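Local coordinates for glycosyltransferase Gtf1 (Streptococcus pneumoniae, PDB 4PQG), which belongs to the GT-B class of glycosyltransferases, carrying an added antiparallel beta-sheet domain, and holds uridine-5'-diphosphate in its pocket, at residues A[77-85]-A[149-157]; A[328-339]-A[359-370]. All blocks are in the same frame, centred on the assembly; numbering follows the deposited sequence.

Overall arrangement
The contacts have their centres about 37 Å apart, on opposite sides of the chain's centre, and share no secondary-structure element. In interaction 1 the loop after helix 73-76, beside the N-terminal parallel sheet, meets a hairpin turn of the ten-stranded antiparallel sheet. With no strand pairing between its segments, its hydrogen bonds run through one tyrosine and one threonine, helped by apolar Ile80 and Ala83 and by water. Interaction 2 buries more than twice the surface and joins neighbouring inner strands of the C-terminal parallel sheet. Both are partly buried (5 of 12 and 12 of 24 residues); in interaction 2 main-chain bonds and buried apolar residues dominate the strands, with charged groups at their ends, where Arg336 reaches UDP.

Interaction 1 of 2, residues A[77-85]-A[149-157]; sequences FTDIKIAPT and YFSYTRYCS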
loop_
_atom_site.group_PDB
_atom_site.type_symbol
_atom_site.label_atom_id
_atom_site.label_comp_id
_atom_site.label_asym_id
_atom_site.label_seq_id
_atom_site.Cartn_x
_atom_site.Cartn_y
_atom_site.Cartn_z
ATOM N N PHE A 77 0.438 -0.192 -23.008
ATOM C CA PHE A 77 0.772 -0.076 -24.412
ATOM C C PHE A 77 0.398 -1.315 -25.226
ATOM O O PHE A 77 0.632 -1.352 -26.428
ATOM C CB PHE A 77 2.272 0.203 -24.572
ATOM C CG PHE A 77 2.745 1.452 -23.872
ATOM C CD1 PHE A 77 2.693 2.681 -24.511
ATOM C CD2 PHE A 77 3.279 1.387 -22.586
ATOM C CE1 PHE A 77 3.148 3.842 -23.886
ATOM C CE2 PHE A 77 3.734 2.540 -21.946
ATOM C CZ PHE A 77 3.673 3.772 -22.599
ATOM N N THR A 78 -0.114 -2.355 -24.579
ATOM C CA THR A 78 -0.497 -3.559 -25.280
ATOM C C THR A 78 -2.019 -3.697 -25.253
ATOM O O THR A 78 -2.720 -2.909 -24.606
ATOM C CB THR A 78 0.137 -4.843 -24.667
ATOM O OG1 THR A 78 -0.619 -5.268 -23.525
ATOM C CG2 THR A 78 1.629 -4.620 -24.282
ATOM N N ASP A 79 -2.529 -4.721 -25.921
ATOM C CA ASP A 79 -3.968 -4.965 -25.905
ATOM C C ASP A 79 -4.363 -6.108 -24.967
ATOM O O ASP A 79 -5.509 -6.550 -24.987
ATOM C CB ASP A 79 -4.481 -5.210 -27.329
ATOM C CG ASP A 79 -4.032 -6.547 -27.905
ATOM O OD1 ASP A 79 -3.367 -7.372 -27.229
ATOM O OD2 ASP A 79 -4.350 -6.788 -29.078
ATOM N N ILE A 80 -3.422 -6.586 -24.145
ATOM C CA ILE A 80 -3.748 -7.598 -23.122
ATOM C C ILE A 80 -4.385 -6.906 -21.919
ATOM O O ILE A 80 -3.814 -5.949 -21.360
ATOM C CB ILE A 80 -2.521 -8.436 -22.700
ATOM C CG1 ILE A 80 -2.033 -9.265 -23.900
ATOM C CG2 ILE A 80 -2.840 -9.289 -21.456
ATOM C CD1 ILE A 80 -0.828 -10.148 -23.637
ATOM N N LYS A 81 -5.584 -7.358 -21.551
ATOM C CA LYS A 81 -6.336 -6.735 -20.466
ATOM C C LYS A 81 -5.832 -7.214 -19.103
ATOM O O LYS A 81 -5.391 -8.358 -18.967
ATOM C CB LYS A 81 -7.838 -7.042 -20.587
ATOM C CG LYS A 81 -8.489 -6.619 -21.898
ATOM C CD LYS A 81 -8.260 -5.147 -22.218
ATOM C CE LYS A 81 -8.787 -4.821 -23.609
ATOM N NZ LYS A 81 -8.205 -3.554 -24.136
ATOM N N ILE A 82 -5.914 -6.334 -18.105
ATOM C CA ILE A 82 -5.699 -6.709 -16.711
ATOM C C ILE A 82 -6.658 -7.851 -16.384
ATOM O O ILE A 82 -7.872 -7.684 -16.496
ATOM C CB ILE A 82 -5.955 -5.512 -15.760
ATOM C CG1 ILE A 82 -4.969 -4.361 -16.044
ATOM C CG2 ILE A 82 -5.874 -5.940 -14.296
ATOM C CD1 ILE A 82 -3.510 -4.711 -15.784
ATOM N N ALA A 83 -6.111 -8.997 -15.983
ATOM C CA ALA A 83 -6.900 -10.224 -15.786
ATOM C C ALA A 83 -6.196 -11.215 -14.856
ATOM O O ALA A 83 -4.989 -11.184 -14.738
ATOM C CB ALA A 83 -7.174 -10.883 -17.136
ATOM N N PRO A 84 -6.955 -12.108 -14.200
ATOM C CA PRO A 84 -6.349 -13.183 -13.412
ATOM C C PRO A 84 -5.558 -14.162 -14.278
ATOM O O PRO A 84 -5.829 -14.266 -15.481
ATOM C CB PRO A 84 -7.558 -13.912 -12.812
ATOM C CG PRO A 84 -8.700 -12.950 -12.893
ATOM C CD PRO A 84 -8.428 -12.080 -14.077
ATOM N N THR A 85 -4.597 -14.861 -13.678
ATOM C CA THR A 85 -3.875 -15.934 -14.353
ATOM C C THR A 85 -4.820 -17.111 -14.564
ATOM O O THR A 85 -5.450 -17.579 -13.616
ATOM C CB THR A 85 -2.618 -16.397 -13.576
ATOM O OG1 THR A 85 -1.660 -15.326 -13.513
ATOM C CG2 THR A 85 -1.963 -17.605 -14.257
ATOM N N TYR A 149 5.757 -14.756 -18.413
ATOM C CA TYR A 149 4.781 -14.330 -17.414
ATOM C C TYR A 149 3.370 -14.371 -18.014
ATOM O O TYR A 149 3.169 -13.865 -19.113
ATOM C CB TYR A 149 5.129 -12.918 -16.946
ATOM C CG TYR A 149 6.471 -12.875 -16.246
ATOM C CD1 TYR A 149 6.566 -13.098 -14.870
ATOM C CD2 TYR A 149 7.658 -12.673 -16.967
ATOM C CE1 TYR A 149 7.807 -13.112 -14.232
ATOM C CE2 TYR A 149 8.897 -12.673 -16.331
ATOM C CZ TYR A 149 8.955 -12.895 -14.964
ATOM O OH TYR A 149 10.165 -12.874 -14.323
ATOM N N PHE A 150 2.403 -14.939 -17.280
ATOM C CA PHE A 150 1.077 -15.286 -17.833
ATOM C C PHE A 150 -0.113 -14.723 -17.052
ATOM O O PHE A 150 -0.102 -14.698 -15.804
ATOM C CB PHE A 150 0.905 -16.820 -17.906
ATOM C CG PHE A 150 2.027 -17.537 -18.610
ATOM C CD1 PHE A 150 2.057 -17.636 -20.004
ATOM C CD2 PHE A 150 3.045 -18.138 -17.879
ATOM C CE1 PHE A 150 3.087 -18.307 -20.650
ATOM C CE2 PHE A 150 4.083 -18.802 -18.518
ATOM C CZ PHE A 150 4.103 -18.889 -19.907
ATOM N N SER A 151 -1.134 -14.271 -17.789
ATOM C CA SER A 151 -2.475 -13.975 -17.230
ATOM C C SER A 151 -3.416 -14.964 -17.925
ATOM O O SER A 151 -3.390 -16.141 -17.590
ATOM C CB SER A 151 -2.897 -12.514 -17.436
ATOM O OG SER A 151 -2.780 -12.106 -18.797
ATOM N N TYR A 152 -4.181 -14.522 -18.923
ATOM C CA TYR A 152 -4.909 -15.478 -19.791
ATOM C C TYR A 152 -4.060 -15.895 -21.001
ATOM O O TYR A 152 -4.413 -16.824 -21.723
ATOM C CB TYR A 152 -6.270 -14.936 -20.231
ATOM C CG TYR A 152 -6.251 -13.591 -20.960
ATOM C CD1 TYR A 152 -6.246 -13.520 -22.363
ATOM C CD2 TYR A 152 -6.286 -12.393 -20.246
ATOM C CE1 TYR A 152 -6.248 -12.286 -23.016
ATOM C CE2 TYR A 152 -6.299 -11.161 -20.889
ATOM C CZ TYR A 152 -6.285 -11.107 -22.270
ATOM O OH TYR A 152 -6.290 -9.857 -22.871
ATOM N N THR A 153 -2.947 -15.186 -21.208
ATOM C CA THR A 153 -1.924 -15.572 -22.181
ATOM C C THR A 153 -0.596 -14.988 -21.696
ATOM O O THR A 153 -0.571 -14.264 -20.698
ATOM C CB THR A 153 -2.262 -15.094 -23.611
ATOM O OG1 THR A 153 -1.356 -15.693 -24.542
ATOM C CG2 THR A 153 -2.199 -13.569 -23.724
ATOM N N ARG A 154 0.498 -15.295 -22.390
ATOM C CA ARG A 154 1.792 -14.686 -22.059
ATOM C C ARG A 154 1.800 -13.201 -22.378
ATOM O O ARG A 154 1.613 -12.812 -23.519
ATOM C CB ARG A 154 2.934 -15.379 -22.797
ATOM C CG ARG A 154 4.277 -14.673 -22.604
ATOM C CD ARG A 154 5.370 -15.408 -23.347
ATOM N NE ARG A 154 5.226 -15.285 -24.794
ATOM C CZ ARG A 154 6.043 -15.870 -25.662
ATOM N NH1 ARG A 154 7.056 -16.615 -25.208
ATOM N NH2 ARG A 154 5.867 -15.694 -26.980
ATOM N N TYR A 155 2.037 -12.376 -21.359
ATOM C CA TYR A 155 2.108 -10.945 -21.555
ATOM C C TYR A 155 3.541 -10.356 -21.560
ATOM O O TYR A 155 3.737 -9.264 -22.067
ATOM C CB TYR A 155 1.214 -10.213 -20.538
ATOM C CG TYR A 155 1.609 -10.373 -19.069
ATOM C CD1 TYR A 155 2.564 -9.531 -18.468
ATOM C CD2 TYR A 155 0.986 -11.323 -18.274
ATOM C CE1 TYR A 155 2.890 -9.659 -17.120
ATOM C CE2 TYR A 155 1.309 -11.469 -16.930
ATOM C CZ TYR A 155 2.256 -10.640 -16.357
ATOM O OH TYR A 155 2.529 -10.812 -15.022
ATOM N N CYS A 156 4.511 -11.086 -21.003
ATOM C CA CYS A 156 5.905 -10.633 -20.919
ATOM C C CYS A 156 6.882 -11.814 -21.000
ATOM O O CYS A 156 6.607 -12.902 -20.446
ATOM C CB CYS A 156 6.119 -9.847 -19.603
ATOM S SG CYS A 156 7.824 -9.348 -19.256
ATOM N N SER A 157 8.008 -11.606 -21.695
ATOM C CA SER A 157 9.177 -12.495 -21.607
ATOM C C SER A 157 10.425 -11.725 -21.165
ATOM O O SER A 157 10.630 -10.572 -21.553
ATOM C CB SER A 157 9.484 -13.182 -22.934
ATOM O OG SER A 157 8.493 -14.119 -23.271
HETATM O O HOH W 1 1.562 -7.264 -22.276
HETATM O O HOH W 2 -3.080 -9.433 -18.037
#
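The hydroxyl of Tyr152 is gripped from two sources: Lys81 N donates to Tyr152 OH over 2.9 Å along a nearly straight path (165° at the hydrogen), and Glu177 OE2 holds the same oxygen by a second hydrogen bond. A tyrosine suits this place because its long rigid ring spans from the turn 151-153 to the backbone of the loop while its end stays polar. The ring leaves with CG set between the backbone N and carbonyl carbon (chi1 57°), and Ala83 CB, small enough to fit at the ring edge, comes within 3.6 Å of Tyr152 CD2. Ile80 CG2 approaches the ring obliquely, 4.0 Å from Tyr152 CE2, as the two side chains run past each other in opposite directions. The other branch of Ile80 is extended and carries CD1 to the start of strand 154-163, 3.7 Å from Tyr155 CB, and against Thr153 CG2 in the turn; a branched residue suits the spot, since CG2 is left to face Tyr152.

At the far end of the loop Thr85 OG1 donates to Phe150 O over 2.8 Å, coming in tilted 27° from the carbonyl plane; Asn55 ND2 gives the threonine oxygen a further partner. Beside this bond the chains nearly meet, with Thr85 CA 3.3 Å from Ser151 O in a CA-H...O contact. Between the two ends a water donates to Lys81 O (2.7 Å) and is hydrogen-bonded to Ser151 OG, linking a main-chain carbonyl to a short polar side chain. Thr78 opens the loop with an ST turn, its OG1 accepting from Ile80 N. The whole is the turn of a beta hairpin, formed by strands 143-150 and 154-163 of the GtfA extended beta-sheet domain, packed against the loop between helices 73-76 and 89-93.

Interaction 2 of 2, residues A[328-339]-A[359-370]; sequences PFSLITASRLAK and ELTFDIYGSGGE. With UDP (uridine-5'-diphosphate), chain C.
The Phe362 ring has Ile364 CG1 on one face, 3.6 Å above its plane, while the main chain of Leu331 and Ile332 lies at its edge and Thr333 CG2 meets it obliquely. With CG anti to the backbone N (chi1 -179°), the phenyl group leans back toward strand 330-334 and reaches Thr333 CG2 at 3.6 Å from CZ. These residues belong to a beta-alpha-beta crossover of the Rossmann-like C-terminal GT-B domain: strands 330-334 and 361-365 run parallel, and connecting helix 343-353 covers the face carrying Phe362 and Ile364. Thr333 suits its place twice over, its methyl packing on the ring and its hydroxyl hydrogen-bonded to Leu406 O of the next strand.

On the other face the Tyr365 ring takes Thr333 O at its edge and, obliquely, O4 of UDP and Ile332 CD1, the latter 3.8 Å from CE2; its hydroxyl is hydrogen-bonded to Tyr402 OH. Six main-chain bonds, from Thr361 N to Phe329 O through Ser335 N to Tyr365 O, join the strands.

At and just past the strand ends the chain lines the UDP pocket. The guanidinium of Arg336 is turned edge-on to the beta phosphorus; NE donates to O2B of UDP over 2.9 Å and NH2 to O1B over 2.8 Å (175°), while Glu340 salt-bridges NH2 and probably helps orient the group. Having no side chain, Gly366 lets its CA come within 3.2 Å of Ser335 O. Leu337 centres an inverse gamma turn, packs its branched end against the backbone of Gly366 and Gly368, with CD2 also meeting Ile364 CG2, and accepts from Glu370 N at its carbonyl. Beyond it, Lys339 NZ forms a 3.1 Å salt bridge with Glu370 OE2, meeting that oxygen from above the carboxylate, 41° out of its plane.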
loop_
_atom_site.group_PDB
_atom_site.type_symbol
_atom_site.label_atom_id
_atom_site.label_comp_id
_atom_site.label_asym_id
_atom_site.label_seq_id
_atom_site.Cartn_x
_atom_site.Cartn_y
_atom_site.Cartn_z
ATOM N N PRO A 328 -12.360 -11.521 26.402
ATOM C CA PRO A 328 -11.980 -10.688 27.542
ATOM C C PRO A 328 -10.476 -10.452 27.595
ATOM O O PRO A 328 -9.701 -11.375 27.378
ATOM C CB PRO A 328 -12.456 -11.511 28.762
ATOM C CG PRO A 328 -13.548 -12.375 28.222
ATOM C CD PRO A 328 -13.100 -12.729 26.827
ATOM N N PHE A 329 -10.083 -9.212 27.875
ATOM C CA PHE A 329 -8.675 -8.833 28.030
ATOM C C PHE A 329 -7.866 -8.962 26.725
ATOM O O PHE A 329 -6.641 -9.004 26.755
ATOM C CB PHE A 329 -8.003 -9.635 29.155
ATOM C CG PHE A 329 -8.709 -9.542 30.490
ATOM C CD1 PHE A 329 -8.558 -8.416 31.304
ATOM C CD2 PHE A 329 -9.509 -10.586 30.940
ATOM C CE1 PHE A 329 -9.199 -8.336 32.538
ATOM C CE2 PHE A 329 -10.150 -10.515 32.173
ATOM C CZ PHE A 329 -9.991 -9.389 32.973
ATOM N N SER A 330 -8.547 -9.038 25.585
ATOM C CA SER A 330 -7.837 -9.182 24.306
ATOM C C SER A 330 -7.404 -7.832 23.719
ATOM O O SER A 330 -8.208 -6.907 23.604
ATOM C CB SER A 330 -8.670 -9.988 23.300
ATOM O OG SER A 330 -9.856 -9.305 22.958
ATOM N N LEU A 331 -6.128 -7.746 23.341
ATOM C CA LEU A 331 -5.554 -6.537 22.748
ATOM C C LEU A 331 -5.165 -6.780 21.281
ATOM O O LEU A 331 -4.830 -7.896 20.895
ATOM C CB LEU A 331 -4.338 -6.059 23.567
ATOM C CG LEU A 331 -4.538 -5.903 25.089
ATOM C CD1 LEU A 331 -3.221 -5.621 25.801
ATOM C CD2 LEU A 331 -5.559 -4.831 25.420
ATOM N N ILE A 332 -5.226 -5.728 20.472
ATOM C CA ILE A 332 -4.900 -5.840 19.048
ATOM C C ILE A 332 -4.085 -4.623 18.568
ATOM O O ILE A 332 -4.242 -3.520 19.098
ATOM C CB ILE A 332 -6.187 -6.099 18.192
ATOM C CG1 ILE A 332 -5.845 -6.246 16.696
ATOM C CG2 ILE A 332 -7.235 -5.024 18.435
ATOM C CD1 ILE A 332 -7.058 -6.486 15.817
ATOM N N THR A 333 -3.166 -4.856 17.628
ATOM C CA THR A 333 -2.579 -3.791 16.811
ATOM C C THR A 333 -2.480 -4.291 15.373
ATOM O O THR A 333 -2.447 -5.504 15.132
ATOM C CB THR A 333 -1.221 -3.270 17.335
ATOM O OG1 THR A 333 -0.952 -1.994 16.744
ATOM C CG2 THR A 333 -0.076 -4.200 17.005
ATOM N N ALA A 334 -2.486 -3.363 14.423
ATOM C CA ALA A 334 -2.508 -3.732 13.001
ATOM C C ALA A 334 -1.714 -2.702 12.223
ATOM O O ALA A 334 -2.104 -1.537 12.139
ATOM C CB ALA A 334 -3.939 -3.843 12.477
ATOM N N SER A 335 -0.568 -3.133 11.705
ATOM C CA SER A 335 0.331 -2.250 10.965
ATOM C C SER A 335 1.411 -3.030 10.241
ATOM O O SER A 335 1.692 -4.210 10.549
ATOM C CB SER A 335 0.988 -1.224 11.908
ATOM O OG SER A 335 1.998 -1.811 12.720
ATOM N N ARG A 336 2.032 -2.372 9.272
ATOM C CA ARG A 336 3.345 -2.798 8.826
ATOM C C ARG A 336 4.221 -3.025 10.067
ATOM O O ARG A 336 4.170 -2.247 11.031
ATOM C CB ARG A 336 3.992 -1.738 7.938
ATOM C CG ARG A 336 3.255 -1.461 6.626
ATOM C CD ARG A 336 3.864 -0.270 5.892
ATOM N NE ARG A 336 3.559 0.987 6.579
ATOM C CZ ARG A 336 4.469 1.797 7.110
ATOM N NH1 ARG A 336 5.767 1.492 7.051
ATOM N NH2 ARG A 336 4.082 2.919 7.716
ATOM N N LEU A 337 5.017 -4.094 10.040
ATOM C CA LEU A 337 5.970 -4.350 11.118
ATOM C C LEU A 337 7.259 -3.582 10.849
ATOM O O LEU A 337 8.275 -4.136 10.419
ATOM C CB LEU A 337 6.206 -5.851 11.303
ATOM C CG LEU A 337 4.969 -6.750 11.270
ATOM C CD1 LEU A 337 5.391 -8.208 11.459
ATOM C CD2 LEU A 337 3.883 -6.354 12.287
ATOM N N ALA A 338 7.186 -2.286 11.117
ATOM C CA ALA A 338 8.180 -1.349 10.691
ATOM C C ALA A 338 8.598 -0.584 11.924
ATOM O O ALA A 338 7.796 -0.418 12.844
ATOM C CB ALA A 338 7.591 -0.396 9.639
ATOM N N LYS A 339 9.849 -0.126 11.937
ATOM C CA LYS A 339 10.417 0.582 13.087
ATOM C C LYS A 339 9.545 1.725 13.582
ATOM O O LYS A 339 9.315 1.818 14.781
ATOM C CB LYS A 339 11.817 1.116 12.760
ATOM C CG LYS A 339 12.858 0.033 12.639
ATOM C CD LYS A 339 14.248 0.613 12.400
ATOM C CE LYS A 339 15.310 -0.477 12.490
ATOM N NZ LYS A 339 14.888 -1.720 11.792
ATOM N N GLU A 359 -4.698 -12.603 32.221
ATOM C CA GLU A 359 -5.610 -13.014 31.158
ATOM C C GLU A 359 -5.342 -12.268 29.830
ATOM O O GLU A 359 -5.810 -12.686 28.769
ATOM C CB GLU A 359 -7.050 -12.789 31.622
ATOM C CG GLU A 359 -8.039 -13.870 31.206
ATOM C CD GLU A 359 -7.715 -15.235 31.797
ATOM O OE1 GLU A 359 -7.121 -15.305 32.898
ATOM O OE2 GLU A 359 -8.057 -16.250 31.155
ATOM N N LEU A 360 -4.592 -11.167 29.910
ATOM C CA LEU A 360 -4.238 -10.360 28.738
ATOM C C LEU A 360 -3.734 -11.169 27.552
ATOM O O LEU A 360 -2.861 -12.020 27.712
ATOM C CB LEU A 360 -3.157 -9.343 29.099
ATOM C CG LEU A 360 -3.607 -7.994 29.636
ATOM C CD1 LEU A 360 -2.390 -7.078 29.721
ATOM C CD2 LEU A 360 -4.703 -7.390 28.763
ATOM N N THR A 361 -4.285 -10.899 26.367
ATOM C CA THR A 361 -3.657 -11.349 25.114
ATOM C C THR A 361 -3.445 -10.174 24.159
ATOM O O THR A 361 -4.080 -9.137 24.301
ATOM C CB THR A 361 -4.458 -12.432 24.391
ATOM O OG1 THR A 361 -5.817 -11.995 24.267
ATOM C CG2 THR A 361 -4.374 -13.775 25.143
ATOM N N PHE A 362 -2.548 -10.358 23.192
ATOM C CA PHE A 362 -2.127 -9.294 22.276
ATOM C C PHE A 362 -1.835 -9.925 20.931
ATOM O O PHE A 362 -0.850 -10.630 20.794
ATOM C CB PHE A 362 -0.868 -8.580 22.816
ATOM C CG PHE A 362 -0.364 -7.440 21.948
ATOM C CD1 PHE A 362 -1.238 -6.668 21.172
ATOM C CD2 PHE A 362 0.988 -7.105 21.947
ATOM C CE1 PHE A 362 -0.763 -5.608 20.396
ATOM C CE2 PHE A 362 1.458 -6.046 21.180
ATOM C CZ PHE A 362 0.580 -5.298 20.402
ATOM N N ASP A 363 -2.722 -9.691 19.962
ATOM C CA ASP A 363 -2.532 -10.158 18.585
ATOM C C ASP A 363 -2.004 -9.038 17.706
ATOM O O ASP A 363 -2.507 -7.910 17.754
ATOM C CB ASP A 363 -3.839 -10.739 18.023
ATOM C CG ASP A 363 -4.119 -12.149 18.534
ATOM O OD1 ASP A 363 -3.179 -12.821 19.037
ATOM O OD2 ASP A 363 -5.284 -12.588 18.423
ATOM N N ILE A 364 -0.977 -9.362 16.922
ATOM C CA ILE A 364 -0.272 -8.390 16.085
ATOM C C ILE A 364 -0.465 -8.741 14.607
ATOM O O ILE A 364 0.046 -9.755 14.134
ATOM C CB ILE A 364 1.242 -8.317 16.446
ATOM C CG1 ILE A 364 1.439 -7.838 17.892
ATOM C CG2 ILE A 364 1.991 -7.390 15.500
ATOM C CD1 ILE A 364 2.845 -8.064 18.442
ATOM N N TYR A 365 -1.214 -7.905 13.898
ATOM C CA TYR A 365 -1.503 -8.100 12.469
ATOM C C TYR A 365 -0.583 -7.241 11.607
ATOM O O TYR A 365 -0.254 -6.123 11.975
ATOM C CB TYR A 365 -2.959 -7.754 12.174
ATOM C CG TYR A 365 -3.924 -8.749 12.771
ATOM C CD1 TYR A 365 -4.420 -9.807 12.016
ATOM C CD2 TYR A 365 -4.319 -8.645 14.102
ATOM C CE1 TYR A 365 -5.289 -10.731 12.560
ATOM C CE2 TYR A 365 -5.194 -9.565 14.658
ATOM C CZ TYR A 365 -5.667 -10.608 13.887
ATOM O OH TYR A 365 -6.533 -11.517 14.445
ATOM N N GLY A 366 -0.164 -7.783 10.473
ATOM C CA GLY A 366 0.704 -7.064 9.540
ATOM C C GLY A 366 1.953 -7.853 9.184
ATOM O O GLY A 366 2.176 -8.942 9.711
ATOM N N SER A 367 2.757 -7.306 8.274
ATOM C CA SER A 367 4.020 -7.920 7.867
ATOM C C SER A 367 5.101 -6.872 7.842
ATOM O O SER A 367 4.814 -5.686 7.748
ATOM C CB SER A 367 3.915 -8.539 6.472
ATOM O OG SER A 367 2.874 -9.484 6.460
ATOM N N GLY A 368 6.348 -7.313 7.921
ATOM C CA GLY A 368 7.469 -6.374 7.855
ATOM C C GLY A 368 8.695 -6.898 8.569
ATOM O O GLY A 368 8.616 -7.888 9.328
ATOM N N GLY A 369 9.825 -6.221 8.341
ATOM C CA GLY A 369 11.122 -6.681 8.818
ATOM C C GLY A 369 11.273 -6.715 10.330
ATOM O O GLY A 369 12.200 -7.333 10.837
ATOM N N GLU A 370 10.367 -6.063 11.064
ATOM C CA GLU A 370 10.429 -6.101 12.525
ATOM C C GLU A 370 10.005 -7.427 13.121
ATOM O O GLU A 370 10.234 -7.654 14.311
ATOM C CB GLU A 370 9.648 -4.951 13.181
ATOM C CG GLU A 370 10.265 -3.585 12.934
ATOM C CD GLU A 370 11.666 -3.473 13.505
ATOM O OE1 GLU A 370 11.796 -3.211 14.716
ATOM O OE2 GLU A 370 12.643 -3.622 12.742
HETATM N N1 UDP C . -3.806 -3.803 6.962
HETATM C C2 UDP C . -4.387 -5.028 6.569
HETATM N N3 UDP C . -4.033 -6.141 7.195
HETATM C C4 UDP C . -3.133 -6.157 8.189
HETATM C C5 UDP C . -2.529 -4.967 8.604
HETATM C C6 UDP C . -2.898 -3.780 7.961
HETATM O O2 UDP C . -5.241 -5.079 5.648
HETATM O O4 UDP C . -2.857 -7.252 8.728
HETATM C "C1'" UDP C . -4.250 -2.580 6.277
HETATM C "C2'" UDP C . -5.162 -1.796 7.218
HETATM O "O2'" UDP C . -6.541 -2.213 7.177
HETATM C "C3'" UDP C . -5.003 -0.349 6.785
HETATM C "C4'" UDP C . -3.624 -0.313 6.131
HETATM O "O4'" UDP C . -3.180 -1.674 6.006
HETATM O "O3'" UDP C . -5.995 0.001 5.813
HETATM C "C5'" UDP C . -2.592 0.443 6.968
HETATM O "O5'" UDP C . -2.889 1.827 6.901
HETATM P PA UDP C . -2.420 2.841 8.052
HETATM O O1A UDP C . -2.865 4.230 7.680
HETATM O O2A UDP C . -2.892 2.257 9.362
HETATM O O3A UDP C . -0.821 2.683 8.201
HETATM P PB UDP C . 0.374 2.964 7.159
HETATM O O1B UDP C . 1.431 3.643 7.999
HETATM O O2B UDP C . 0.763 1.590 6.637
HETATM O O3B UDP C . -0.186 3.908 6.112
HETATM O O HOH W 3 -7.318 -12.228 26.371
HETATM O O HOH W 4 -5.658 -10.445 21.635
#